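PDB 6Z5S: H subunit of photosynthetic reaction center complex from Rhodopseudomonas palustris, which probably covers the cytoplasmic side of the photosynthetic reaction centre core and contributes to proton delivery toward its secondary quinone. Local coordinates for residues Y112-D117 with S228-D233; L190-F195 with D233-Y238; N82-P87 with V97-P102. All coordinates share one frame; numbering follows the deposited sequence.

Interaction 1. Residues Y112-D117 with S228-D233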
loop_
_atom_site.group_PDB
_atom_site.type_symbol
_atom_site.label_atom_id
_atom_site.label_comp_id
_atom_site.label_asym_id
_atom_site.label_seq_id
_atom_site.Cartn_x
_atom_site.Cartn_y
_atom_site.Cartn_z
ATOM N N TYR D 112 -2.057 15.416 -30.208
ATOM C CA TYR D 112 -2.620 14.079 -30.254
ATOM C C TYR D 112 -1.578 13.135 -30.825
ATOM O O TYR D 112 -0.555 13.556 -31.363
ATOM C CB TYR D 112 -3.905 14.029 -31.084
ATOM C CG TYR D 112 -3.758 14.565 -32.484
ATOM C CD1 TYR D 112 -3.931 15.909 -32.752
ATOM C CD2 TYR D 112 -3.452 13.725 -33.538
ATOM C CE1 TYR D 112 -3.798 16.401 -34.021
ATOM C CE2 TYR D 112 -3.319 14.210 -34.813
ATOM C CZ TYR D 112 -3.493 15.549 -35.049
ATOM O OH TYR D 112 -3.363 16.045 -36.320
ATOM N N ALA D 113 -1.836 11.846 -30.684
ATOM C CA ALA D 113 -0.974 10.823 -31.245
ATOM C C ALA D 113 -1.569 10.306 -32.544
ATOM O O ALA D 113 -2.787 10.272 -32.719
ATOM C CB ALA D 113 -0.781 9.669 -30.264
ATOM N N GLN D 114 -0.695 9.905 -33.461
ATOM C CA GLN D 114 -1.130 9.330 -34.727
ATOM C C GLN D 114 -1.574 7.888 -34.492
ATOM O O GLN D 114 -0.925 6.921 -34.890
ATOM C CB GLN D 114 -0.022 9.412 -35.764
ATOM C CG GLN D 114 -0.528 9.338 -37.182
ATOM C CD GLN D 114 -1.368 10.533 -37.548
ATOM O OE1 GLN D 114 -0.991 11.672 -37.286
ATOM N NE2 GLN D 114 -2.520 10.283 -38.146
ATOM N N ARG D 115 -2.710 7.759 -33.816
ATOM C CA ARG D 115 -3.274 6.451 -33.540
ATOM C C ARG D 115 -3.825 5.831 -34.818
ATOM O O ARG D 115 -3.958 6.481 -35.857
ATOM C CB ARG D 115 -4.379 6.553 -32.495
ATOM C CG ARG D 115 -3.946 7.147 -31.180
ATOM C CD ARG D 115 -5.017 6.956 -30.134
ATOM N NE ARG D 115 -4.869 5.706 -29.415
ATOM C CZ ARG D 115 -5.699 5.289 -28.472
ATOM N NH1 ARG D 115 -6.745 6.024 -28.132
ATOM N NH2 ARG D 115 -5.481 4.135 -27.873
ATOM N N ALA D 116 -4.148 4.546 -34.732
ATOM C CA ALA D 116 -4.739 3.854 -35.866
ATOM C C ALA D 116 -6.106 4.441 -36.182
ATOM O O ALA D 116 -6.912 4.699 -35.284
ATOM C CB ALA D 116 -4.859 2.363 -35.572
ATOM N N ASP D 117 -6.366 4.664 -37.466
ATOM C CA ASP D 117 -7.639 5.241 -37.888
ATOM C C ASP D 117 -8.664 4.121 -38.050
ATOM O O ASP D 117 -9.142 3.806 -39.140
ATOM C CB ASP D 117 -7.469 6.049 -39.165
ATOM C CG ASP D 117 -8.527 7.117 -39.315
ATOM O OD1 ASP D 117 -8.370 8.003 -40.179
ATOM O OD2 ASP D 117 -9.523 7.071 -38.564
ATOM N N SER D 228 -13.126 6.389 -34.680
ATOM C CA SER D 228 -11.837 5.722 -34.641
ATOM C C SER D 228 -10.976 6.287 -33.518
ATOM O O SER D 228 -11.240 7.358 -32.974
ATOM C CB SER D 228 -11.123 5.869 -35.979
ATOM O OG SER D 228 -10.565 7.158 -36.109
ATOM N N LYS D 229 -9.924 5.545 -33.172
ATOM C CA LYS D 229 -8.999 6.008 -32.144
ATOM C C LYS D 229 -8.354 7.328 -32.538
ATOM O O LYS D 229 -8.128 8.201 -31.689
ATOM C CB LYS D 229 -7.934 4.946 -31.891
ATOM C CG LYS D 229 -8.405 3.801 -31.022
ATOM C CD LYS D 229 -7.389 2.683 -30.979
ATOM C CE LYS D 229 -7.556 1.743 -32.149
ATOM N NZ LYS D 229 -6.563 0.643 -32.100
ATOM N N LEU D 230 -8.056 7.494 -33.826
ATOM C CA LEU D 230 -7.439 8.728 -34.291
ATOM C C LEU D 230 -8.372 9.911 -34.082
ATOM O O LEU D 230 -7.955 10.969 -33.599
ATOM C CB LEU D 230 -7.059 8.596 -35.760
ATOM C CG LEU D 230 -6.265 9.766 -36.322
ATOM C CD1 LEU D 230 -5.032 10.005 -35.487
ATOM C CD2 LEU D 230 -5.890 9.495 -37.756
ATOM N N GLU D 231 -9.644 9.747 -34.435
ATOM C CA GLU D 231 -10.603 10.816 -34.210
ATOM C C GLU D 231 -10.816 11.064 -32.727
ATOM O O GLU D 231 -11.053 12.203 -32.322
ATOM C CB GLU D 231 -11.923 10.484 -34.892
ATOM C CG GLU D 231 -11.799 10.289 -36.383
ATOM C CD GLU D 231 -12.730 9.219 -36.911
ATOM O OE1 GLU D 231 -13.278 8.450 -36.098
ATOM O OE2 GLU D 231 -12.912 9.143 -38.143
ATOM N N GLU D 232 -10.739 10.016 -31.908
ATOM C CA GLU D 232 -10.838 10.194 -30.465
ATOM C C GLU D 232 -9.732 11.104 -29.948
ATOM O O GLU D 232 -10.000 12.075 -29.226
ATOM C CB GLU D 232 -10.788 8.839 -29.767
ATOM C CG GLU D 232 -12.100 8.093 -29.759
ATOM C CD GLU D 232 -12.043 6.848 -28.904
ATOM O OE1 GLU D 232 -11.934 5.740 -29.466
ATOM O OE2 GLU D 232 -12.101 6.978 -27.665
ATOM N N ASP D 233 -8.477 10.800 -30.291
ATOM C CA ASP D 233 -7.408 11.701 -29.876
ATOM C C ASP D 233 -7.589 13.089 -30.460
ATOM O O ASP D 233 -7.339 14.080 -29.776
ATOM C CB ASP D 233 -6.022 11.169 -30.227
ATOM C CG ASP D 233 -5.448 10.292 -29.145
ATOM O OD1 ASP D 233 -6.005 10.273 -28.030
ATOM O OD2 ASP D 233 -4.364 9.727 -29.359
#

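Interaction 2. Residues L190-F195 with D233-Y238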
loop_
_atom_site.group_PDB
_atom_site.type_symbol
_atom_site.label_atom_id
_atom_site.label_comp_id
_atom_site.label_asym_id
_atom_site.label_seq_id
_atom_site.Cartn_x
_atom_site.Cartn_y
_atom_site.Cartn_z
ATOM N N LEU D 190 -18.385 15.672 -31.912
ATOM C CA LEU D 190 -18.363 14.978 -30.638
ATOM C C LEU D 190 -17.810 15.882 -29.548
ATOM O O LEU D 190 -17.001 16.776 -29.800
ATOM C CB LEU D 190 -17.533 13.703 -30.731
ATOM C CG LEU D 190 -18.220 12.558 -31.471
ATOM C CD1 LEU D 190 -17.315 11.358 -31.532
ATOM C CD2 LEU D 190 -19.524 12.207 -30.794
ATOM N N LEU D 191 -18.271 15.649 -28.327
ATOM C CA LEU D 191 -17.809 16.385 -27.155
ATOM C C LEU D 191 -17.520 15.381 -26.053
ATOM O O LEU D 191 -18.455 14.698 -25.587
ATOM C CB LEU D 191 -18.858 17.398 -26.712
ATOM C CG LEU D 191 -18.776 17.910 -25.283
ATOM C CD1 LEU D 191 -17.482 18.647 -25.058
ATOM C CD2 LEU D 191 -19.953 18.801 -24.999
ATOM N N PRO D 192 -16.270 15.234 -25.624
ATOM C CA PRO D 192 -15.972 14.272 -24.562
ATOM C C PRO D 192 -16.679 14.653 -23.275
ATOM O O PRO D 192 -16.713 15.820 -22.886
ATOM C CB PRO D 192 -14.450 14.362 -24.419
ATOM C CG PRO D 192 -13.981 14.965 -25.685
ATOM C CD PRO D 192 -15.058 15.896 -26.117
ATOM N N VAL D 193 -17.263 13.648 -22.622
ATOM C CA VAL D 193 -18.000 13.898 -21.384
ATOM C C VAL D 193 -17.142 14.574 -20.321
ATOM O O VAL D 193 -17.620 15.534 -19.696
ATOM C CB VAL D 193 -18.641 12.590 -20.879
ATOM C CG1 VAL D 193 -19.220 12.785 -19.497
ATOM C CG2 VAL D 193 -19.713 12.127 -21.840
ATOM N N PRO D 194 -15.899 14.152 -20.063
ATOM C CA PRO D 194 -15.110 14.838 -19.029
ATOM C C PRO D 194 -14.866 16.305 -19.313
ATOM O O PRO D 194 -14.543 17.054 -18.387
ATOM C CB PRO D 194 -13.796 14.049 -19.013
ATOM C CG PRO D 194 -14.160 12.719 -19.516
ATOM C CD PRO D 194 -15.188 12.964 -20.565
ATOM N N PHE D 195 -15.008 16.744 -20.556
ATOM C CA PHE D 195 -14.833 18.143 -20.904
ATOM C C PHE D 195 -16.131 18.926 -20.825
ATOM O O PHE D 195 -16.169 20.082 -21.253
ATOM C CB PHE D 195 -14.241 18.269 -22.305
ATOM C CG PHE D 195 -12.759 18.089 -22.354
ATOM C CD1 PHE D 195 -11.917 19.077 -21.887
ATOM C CD2 PHE D 195 -12.206 16.936 -22.870
ATOM C CE1 PHE D 195 -10.560 18.920 -21.934
ATOM C CE2 PHE D 195 -10.845 16.775 -22.919
ATOM C CZ PHE D 195 -10.021 17.769 -22.451
ATOM N N ASP D 233 -8.477 10.800 -30.291
ATOM C CA ASP D 233 -7.408 11.701 -29.876
ATOM C C ASP D 233 -7.589 13.089 -30.460
ATOM O O ASP D 233 -7.339 14.080 -29.776
ATOM C CB ASP D 233 -6.022 11.169 -30.227
ATOM C CG ASP D 233 -5.448 10.292 -29.145
ATOM O OD1 ASP D 233 -6.005 10.273 -28.030
ATOM O OD2 ASP D 233 -4.364 9.727 -29.359
ATOM N N LYS D 234 -8.026 13.191 -31.714
ATOM C CA LYS D 234 -8.159 14.515 -32.311
ATOM C C LYS D 234 -9.206 15.350 -31.588
ATOM O O LYS D 234 -8.999 16.544 -31.353
ATOM C CB LYS D 234 -8.492 14.395 -33.791
ATOM C CG LYS D 234 -7.266 14.244 -34.644
ATOM C CD LYS D 234 -7.613 14.130 -36.099
ATOM C CE LYS D 234 -6.393 13.782 -36.916
ATOM N NZ LYS D 234 -6.757 13.493 -38.326
ATOM N N ILE D 235 -10.315 14.733 -31.184
ATOM C CA ILE D 235 -11.373 15.476 -30.509
ATOM C C ILE D 235 -10.937 15.873 -29.105
ATOM O O ILE D 235 -11.040 17.045 -28.712
ATOM C CB ILE D 235 -12.670 14.652 -30.491
ATOM C CG1 ILE D 235 -13.229 14.534 -31.903
ATOM C CG2 ILE D 235 -13.691 15.285 -29.581
ATOM C CD1 ILE D 235 -14.132 13.353 -32.098
ATOM N N CYS D 236 -10.445 14.908 -28.324
ATOM C CA CYS D 236 -9.979 15.253 -26.986
ATOM C C CYS D 236 -8.840 16.261 -27.031
ATOM O O CYS D 236 -8.713 17.088 -26.128
ATOM C CB CYS D 236 -9.558 14.002 -26.220
ATOM S SG CYS D 236 -10.735 12.646 -26.285
ATOM N N ALA D 237 -8.031 16.244 -28.088
ATOM C CA ALA D 237 -6.934 17.190 -28.204
ATOM C C ALA D 237 -7.431 18.572 -28.589
ATOM O O ALA D 237 -6.911 19.577 -28.097
ATOM C CB ALA D 237 -5.925 16.683 -29.228
ATOM N N TYR D 238 -8.427 18.644 -29.470
ATOM C CA TYR D 238 -9.030 19.931 -29.777
ATOM C C TYR D 238 -9.605 20.562 -28.524
ATOM O O TYR D 238 -9.515 21.778 -28.333
ATOM C CB TYR D 238 -10.116 19.770 -30.835
ATOM C CG TYR D 238 -10.718 21.077 -31.269
ATOM C CD1 TYR D 238 -10.172 21.795 -32.315
ATOM C CD2 TYR D 238 -11.828 21.596 -30.630
ATOM C CE1 TYR D 238 -10.713 22.987 -32.710
ATOM C CE2 TYR D 238 -12.372 22.790 -31.018
ATOM C CZ TYR D 238 -11.812 23.480 -32.059
ATOM O OH TYR D 238 -12.358 24.676 -32.452
#

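Interaction 3. Residues N82-P87 with V97-P102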
loop_
_atom_site.group_PDB
_atom_site.type_symbol
_atom_site.label_atom_id
_atom_site.label_comp_id
_atom_site.label_asym_id
_atom_site.label_seq_id
_atom_site.Cartn_x
_atom_site.Cartn_y
_atom_site.Cartn_z
ATOM N N ASN D 82 7.581 15.704 -36.361
ATOM C CA ASN D 82 7.655 17.066 -36.870
ATOM C C ASN D 82 6.262 17.679 -36.862
ATOM O O ASN D 82 5.344 17.148 -37.494
ATOM C CB ASN D 82 8.254 17.082 -38.272
ATOM C CG ASN D 82 7.742 15.950 -39.124
ATOM O OD1 ASN D 82 7.770 14.793 -38.712
ATOM N ND2 ASN D 82 7.275 16.271 -40.324
ATOM N N VAL D 83 6.110 18.787 -36.145
ATOM C CA VAL D 83 4.847 19.487 -36.013
ATOM C C VAL D 83 5.094 20.978 -36.218
ATOM O O VAL D 83 6.207 21.407 -36.507
ATOM C CB VAL D 83 4.170 19.219 -34.656
ATOM C CG1 VAL D 83 3.766 17.769 -34.546
ATOM C CG2 VAL D 83 5.107 19.575 -33.533
ATOM N N ALA D 84 4.031 21.766 -36.063
ATOM C CA ALA D 84 4.074 23.200 -36.348
ATOM C C ALA D 84 4.525 23.947 -35.099
ATOM O O ALA D 84 3.739 24.574 -34.388
ATOM C CB ALA D 84 2.715 23.685 -36.829
ATOM N N LEU D 85 5.827 23.889 -34.841
ATOM C CA LEU D 85 6.406 24.492 -33.653
ATOM C C LEU D 85 7.760 25.085 -33.994
ATOM O O LEU D 85 8.477 24.572 -34.853
ATOM C CB LEU D 85 6.559 23.469 -32.526
ATOM C CG LEU D 85 5.322 23.164 -31.693
ATOM C CD1 LEU D 85 5.575 21.958 -30.840
ATOM C CD2 LEU D 85 4.974 24.347 -30.833
ATOM N N THR D 86 8.108 26.169 -33.310
ATOM C CA THR D 86 9.427 26.745 -33.498
ATOM C C THR D 86 10.046 27.091 -32.152
ATOM O O THR D 86 9.355 27.578 -31.257
ATOM C CB THR D 86 9.372 27.991 -34.391
ATOM O OG1 THR D 86 10.702 28.470 -34.616
ATOM C CG2 THR D 86 8.536 29.091 -33.765
ATOM N N PRO D 87 11.334 26.827 -31.970
ATOM C CA PRO D 87 11.952 27.068 -30.662
ATOM C C PRO D 87 11.923 28.540 -30.291
ATOM O O PRO D 87 12.294 29.407 -31.082
ATOM C CB PRO D 87 13.382 26.552 -30.844
ATOM C CG PRO D 87 13.580 26.450 -32.298
ATOM C CD PRO D 87 12.258 26.171 -32.903
ATOM N N VAL D 97 7.096 27.476 -29.550
ATOM C CA VAL D 97 5.978 28.374 -29.783
ATOM C C VAL D 97 5.219 27.843 -30.988
ATOM O O VAL D 97 5.842 27.497 -31.993
ATOM C CB VAL D 97 6.437 29.820 -30.035
ATOM C CG1 VAL D 97 5.252 30.704 -30.315
ATOM C CG2 VAL D 97 7.217 30.332 -28.851
ATOM N N PRO D 98 3.893 27.727 -30.924
ATOM C CA PRO D 98 3.126 27.262 -32.086
ATOM C C PRO D 98 3.152 28.302 -33.195
ATOM O O PRO D 98 2.766 29.453 -32.994
ATOM C CB PRO D 98 1.716 27.063 -31.525
ATOM C CG PRO D 98 1.670 27.901 -30.312
ATOM C CD PRO D 98 3.044 27.899 -29.738
ATOM N N THR D 99 3.621 27.886 -34.370
ATOM C CA THR D 99 3.705 28.807 -35.495
ATOM C C THR D 99 2.325 29.158 -36.027
ATOM O O THR D 99 2.072 30.310 -36.392
ATOM C CB THR D 99 4.558 28.203 -36.606
ATOM O OG1 THR D 99 3.852 27.109 -37.196
ATOM C CG2 THR D 99 5.872 27.703 -36.054
ATOM N N GLY D 100 1.421 28.186 -36.075
ATOM C CA GLY D 100 0.095 28.421 -36.606
ATOM C C GLY D 100 -0.998 28.438 -35.559
ATOM O O GLY D 100 -0.852 29.063 -34.507
ATOM N N ASN D 101 -2.110 27.764 -35.848
ATOM C CA ASN D 101 -3.224 27.687 -34.917
ATOM C C ASN D 101 -3.098 26.408 -34.104
ATOM O O ASN D 101 -3.275 25.316 -34.663
ATOM C CB ASN D 101 -4.548 27.711 -35.661
ATOM C CG ASN D 101 -5.722 27.431 -34.757
ATOM O OD1 ASN D 101 -5.789 27.929 -33.636
ATOM N ND2 ASN D 101 -6.658 26.627 -35.236
ATOM N N PRO D 102 -2.818 26.483 -32.805
ATOM C CA PRO D 102 -2.581 25.254 -32.034
ATOM C C PRO D 102 -3.784 24.339 -31.959
ATOM O O PRO D 102 -3.631 23.176 -31.571
ATOM C CB PRO D 102 -2.192 25.782 -30.651
ATOM C CG PRO D 102 -2.823 27.115 -30.578
ATOM C CD PRO D 102 -2.778 27.682 -31.956
#

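Interaction 1. Residues Y112-D117 with S228-D233
A capping box starts helix 229-245, and Asp117 of the loop 112-117 binds its N-cap residue, Ser228. In the box, Ser228 OG accepts from Glu231 N at 3.2 Å, while the Glu231 carboxylate turns back to Ser228 N. The hydroxyl also donates to Asp117, with OG to OD2 2.7 Å. It approaches OD2 on the anti side, 27° out of the carboxylate plane. One hydroxyl thus serves both the helix end and the loop. Asp117 OD2 lies 4.0 Å from Glu231 OE2, a pair of like charges. A hydrogen bond from Ser222 N to Glu231 OE2 may ease this.

One residue earlier, Ala116 O takes a weak bond from Leu230 N, 3.4 Å away. Leu230 extends its CG anti to the backbone N (chi1 -174°), which brings both methyls against the loop. CD1 meets Ala113 O at 3.6 Å, beside the inverse gamma turn centred on Gln114. CD2 meets the amide end of Gln114, 3.5 Å from NE2.

Arg115 and Lys229 cross at about a right angle. Lys229 CD sits 3.9 Å above one face of the guanidinium, offset toward its rim. Asp233 OD2 lies against the aliphatic part of Arg115. It is 4.1 Å from Arg115 NE, too far for a salt bridge. All three polar ends find their partners on a chain of another protein: acidic side chains of that chain pair with Arg115 NE and Lys229 NZ, and its backbone bonds to Asp233 OD2.

The loop lies along the first turn of helix 229-245. From the same turn, Glu232 OE2 is hydrogen-bonded to Tyr177 OH of strand 174-182.

Interaction 2. Residues L190-F195 with D233-Y238
Ile235 faces strand 190-192 with two arms, one for Leu190 and one for the ring of Pro192. Its CG1 stands beside the backbone N (chi1 -69°), and the chain runs on extended to CD1. That methyl ends 3.7 Å from Leu190 CB and also touches Leu190 CD1. The two side chains meet at a slant. The other arm, CG2, points at the strand backbone. It lies 3.6 Å from Leu190 O and 3.8 Å from Pro192 CD, so it touches both the carbonyl and the ring.

Cys236, next on the helix, meets the same ring at CG, which Ile235 CG2 also touches. Its SG is 4.0 Å from Pro192 CG. Pro192 is thus shared by two successive helix residues. Past the strand, the 3-10 segment 193-195 carries Phe195 back toward the helix, with Pro192 CB at the edge of its ring and in plane. Phe195 CE2 comes to 3.9 Å from Cys236 O, and the carbonyl meets the ring obliquely.

The axes of strand 190-192 and helix 233-238 come within 8.3 Å, at an angle of 67°. The strand lies at the border of the four-stranded antiparallel sheet of this chain, in the PRC-barrel region. The contact lays helix 229-245 against that border. Tyr177 of the adjoining strand 174-182 touches Leu190, Pro192 and Cys236.

No hydrogen bond links the two segments. The side chains meet through carbon and sulfur, with two backbone carbonyls, Leu190 O and Cys236 O, among them. All five touching residues are buried. Leu190 O is hydrogen-bonded to Tyr239 OH, so the contact depends on fit and burial and not on polar pairing between the segments.

Interaction 3. Residues N82-P87 with V97-P102
Thr86 and Thr99 turn methyls to each other through opposite choices at chi1. In Thr86, OG1 is anti to the backbone N (-176°), and CG2 takes the place between N and the carbonyl carbon. In Thr99 the hydroxyl takes that place (70°), and CG2 swings beside the backbone N. The side chains cross at a slant, with Thr86 CG2 3.8 Å from Thr99 CG2. Thr99 OG1 rests 3.6 Å from Ala84 CB.

Leu85 goes to the other face of the strand pair. Its CD2 bends over the partner strand and lies 3.5 Å from Val97 O. The same methyl touches Pro98, with CD2 to CD 4.2 Å.

These residues belong to an antiparallel beta hairpin of strands 85-87 and 96-98, within the N-terminal region of the H chain. Thr86 and Val97 are its hydrogen-bonded pair. Thr86 N gives to Val97 O at 2.9 Å, and Val97 N returns a bond to Thr86 O at 2.8 Å. Leu85 and Pro98 form the neighbouring non-hydrogen-bonded pair, where a proline without N-H fits because that position gives no bond to the partner strand.

Beyond the ladder, Thr99 N makes a weak bond of 3.3 Å to Ala84 O. Pro98 CA adds a CH...O contact to the same carbonyl. Ala84 is the centre of an inverse gamma turn, where the chain bends as it enters the hairpin.

On the face of Leu85 and Pro98, Val107 touches both side chains, and Tyr245 of helix 229-245 packs on Pro98. On the face of Thr86 and Val97, a basic side chain from a chain of another protein packs on Val97.

Overall arrangement
Interactions 1 and 2 both use helix 229-245 and share Asp233. Interaction 1 takes the start of the helix, and interaction 2 the following turn. Tyr112 joins them by packing on Lys234 and Ala237. Their chemistry differs. Interaction 2 is fully buried against the sheet and apolar, and another protein chain packs on its Phe195 and Cys236. Interaction 1 is partly buried and rich in charge, with salt bridges to another protein chain. Interaction 3 is a surface hairpin held by backbone bonds, its centre about 20 Å from that of interaction 1 and 21 Å from that of interaction 2. It touches neither, but Tyr245, the last residue of the same helix, meets its Pro98.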